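Local coordinates for rhamnose ABC transporter, rhamnose-binding protein (Actinomyces odontolyticus ATCC 17982, PDB 5BQ3) that probably binds rhamnose or a related sugar for uptake by an ABC transporter, at residues A[173-178]-A[190-195]. Residues are numbered along the deposited sequence; the frame is centred on the assembly and turned at random.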
loop_
_atom_site.group_PDB
_atom_site.type_symbol
_atom_site.label_atom_id
_atom_site.label_comp_id
_atom_site.label_asym_id
_atom_site.label_seq_id
_atom_site.Cartn_x
_atom_site.Cartn_y
_atom_site.Cartn_z
ATOM N N PHE A 173 -3.919 0.448 -16.455
ATOM C CA PHE A 173 -5.235 -0.132 -16.149
ATOM C C PHE A 173 -6.325 0.931 -16.296
ATOM O O PHE A 173 -7.402 0.632 -16.811
ATOM C CB PHE A 173 -5.274 -0.756 -14.740
ATOM C CG PHE A 173 -4.639 -2.119 -14.576
ATOM C CD1 PHE A 173 -5.140 -3.225 -15.254
ATOM C CD2 PHE A 173 -3.599 -2.314 -13.678
ATOM C CE1 PHE A 173 -4.568 -4.490 -15.080
ATOM C CE2 PHE A 173 -3.029 -3.579 -13.503
ATOM C CZ PHE A 173 -3.517 -4.658 -14.206
HETATM N N MSE A 174 -6.020 2.183 -15.889
HETATM C CA MSE A 174 -6.916 3.338 -16.003
HETATM C C MSE A 174 -7.235 3.642 -17.467
HETATM O O MSE A 174 -8.408 3.777 -17.810
HETATM C CB MSE A 174 -6.301 4.569 -15.326
HETATM C CG MSE A 174 -6.645 4.675 -13.848
HETATM SE SE MSE A 174 -6.041 6.341 -13.054
HETATM C CE MSE A 174 -7.172 7.601 -14.042
ATOM N N GLU A 175 -6.195 3.695 -18.332
ATOM C CA GLU A 175 -6.297 3.963 -19.772
ATOM C C GLU A 175 -7.083 2.863 -20.494
ATOM O O GLU A 175 -7.857 3.171 -21.402
ATOM C CB GLU A 175 -4.900 4.121 -20.399
ATOM C CG GLU A 175 -4.217 5.435 -20.046
ATOM C CD GLU A 175 -2.805 5.606 -20.571
ATOM O OE1 GLU A 175 -1.909 4.842 -20.147
ATOM O OE2 GLU A 175 -2.588 6.537 -21.381
ATOM N N ASP A 176 -6.896 1.594 -20.083
ATOM C CA ASP A 176 -7.588 0.429 -20.641
ATOM C C ASP A 176 -9.085 0.449 -20.304
ATOM O O ASP A 176 -9.903 0.085 -21.147
ATOM C CB ASP A 176 -6.957 -0.881 -20.122
ATOM C CG ASP A 176 -5.554 -1.195 -20.621
ATOM O OD1 ASP A 176 -5.179 -0.695 -21.710
ATOM O OD2 ASP A 176 -4.842 -1.968 -19.940
ATOM N N GLU A 177 -9.431 0.865 -19.068
ATOM C CA GLU A 177 -10.803 0.953 -18.565
ATOM C C GLU A 177 -11.578 2.083 -19.240
ATOM O O GLU A 177 -12.772 1.928 -19.490
ATOM C CB GLU A 177 -10.808 1.149 -17.044
ATOM C CG GLU A 177 -10.570 -0.122 -16.243
ATOM C CD GLU A 177 -11.727 -1.099 -16.149
ATOM O OE1 GLU A 177 -12.897 -0.660 -16.210
ATOM O OE2 GLU A 177 -11.458 -2.308 -15.971
ATOM N N ILE A 178 -10.905 3.210 -19.542
ATOM C CA ILE A 178 -11.503 4.364 -20.228
ATOM C C ILE A 178 -11.899 3.950 -21.663
ATOM O O ILE A 178 -12.985 4.305 -22.125
ATOM C CB ILE A 178 -10.532 5.585 -20.189
ATOM C CG1 ILE A 178 -10.502 6.203 -18.776
ATOM C CG2 ILE A 178 -10.888 6.647 -21.247
ATOM C CD1 ILE A 178 -9.251 6.995 -18.425
ATOM N N VAL A 190 -6.180 14.340 -20.867
ATOM C CA VAL A 190 -5.653 15.404 -21.728
ATOM C C VAL A 190 -4.153 15.667 -21.461
ATOM O O VAL A 190 -3.512 16.345 -22.262
ATOM C CB VAL A 190 -6.489 16.715 -21.627
ATOM C CG1 VAL A 190 -7.932 16.488 -22.064
ATOM C CG2 VAL A 190 -6.434 17.318 -20.228
ATOM N N ALA A 191 -3.607 15.149 -20.345
ATOM C CA ALA A 191 -2.202 15.331 -19.977
ATOM C C ALA A 191 -1.696 14.237 -19.036
ATOM O O ALA A 191 -2.463 13.693 -18.238
ATOM C CB ALA A 191 -1.998 16.692 -19.327
ATOM N N LYS A 192 -0.387 13.938 -19.130
ATOM C CA LYS A 192 0.342 12.975 -18.305
ATOM C C LYS A 192 1.694 13.586 -17.931
ATOM O O LYS A 192 2.653 13.508 -18.708
ATOM C CB LYS A 192 0.509 11.625 -19.026
ATOM C CG LYS A 192 -0.729 10.735 -18.988
ATOM C CD LYS A 192 -0.363 9.254 -18.889
ATOM C CE LYS A 192 -0.120 8.605 -20.223
ATOM N NZ LYS A 192 0.436 7.237 -20.068
ATOM N N VAL A 193 1.749 14.250 -16.764
ATOM C CA VAL A 193 2.957 14.919 -16.264
ATOM C C VAL A 193 3.594 14.104 -15.130
ATOM O O VAL A 193 2.919 13.288 -14.499
ATOM C CB VAL A 193 2.717 16.391 -15.845
ATOM C CG1 VAL A 193 2.437 17.269 -17.060
ATOM C CG2 VAL A 193 1.608 16.515 -14.802
ATOM N N TYR A 194 4.899 14.324 -14.882
ATOM C CA TYR A 194 5.651 13.579 -13.877
ATOM C C TYR A 194 6.337 14.509 -12.869
ATOM O O TYR A 194 7.164 15.347 -13.242
ATOM C CB TYR A 194 6.668 12.646 -14.563
ATOM C CG TYR A 194 6.015 11.669 -15.519
ATOM C CD1 TYR A 194 5.363 10.532 -15.049
ATOM C CD2 TYR A 194 6.008 11.903 -16.891
ATOM C CE1 TYR A 194 4.728 9.648 -15.920
ATOM C CE2 TYR A 194 5.377 11.027 -17.774
ATOM C CZ TYR A 194 4.741 9.897 -17.282
ATOM O OH TYR A 194 4.121 9.022 -18.143
ATOM N N GLY A 195 5.962 14.346 -11.601
ATOM C CA GLY A 195 6.483 15.119 -10.477
ATOM C C GLY A 195 7.729 14.539 -9.837
ATOM O O GLY A 195 8.309 15.161 -8.942
#
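K192 reaches from strand 187-194 to the carboxylate of E175 on helix 165-180, and this salt bridge is the whole contact. K192 NZ stands off the plane of the E175 carboxylate, 3.4 Å from both E175 OE1 and E175 OE2; each is a weak, long hydrogen bond, neither preferred. K192 CE comes alongside, 3.4 Å from E175 OE2. Coming from opposite directions, the two side chains bridge 11.3 Å between E175 CA and K192 CA. E175 runs straight beyond CG (chi2 177°), whereas K192 bends at CG and CD (chi3 -87°) to carry its ammonium to the carboxylate.

The close packing lies away from this bridge. A191 and V193 settle against L209 of helix 199-212, backbone bonds tie V190, A191, V193 and G195 to strand 153-159, and on the helix F173 and E177 touch helix 134-149. The bridge lies at the surface, with K192 exposed and just 73 Å² buried between the segments. It links helix and edge strand of the beta-alpha-beta unit strand 153-159, helix 165-180, strand 187-194 in one of the two alpha/beta lobes of the periplasmic binding protein fold. With an alanine here instead of E175, the K192 ammonium would probably lose this mate and its long arm turn more freely. Long bonds in a solvent-accessible setting imply an electrostatic tether, probably screened by water and modest in strength.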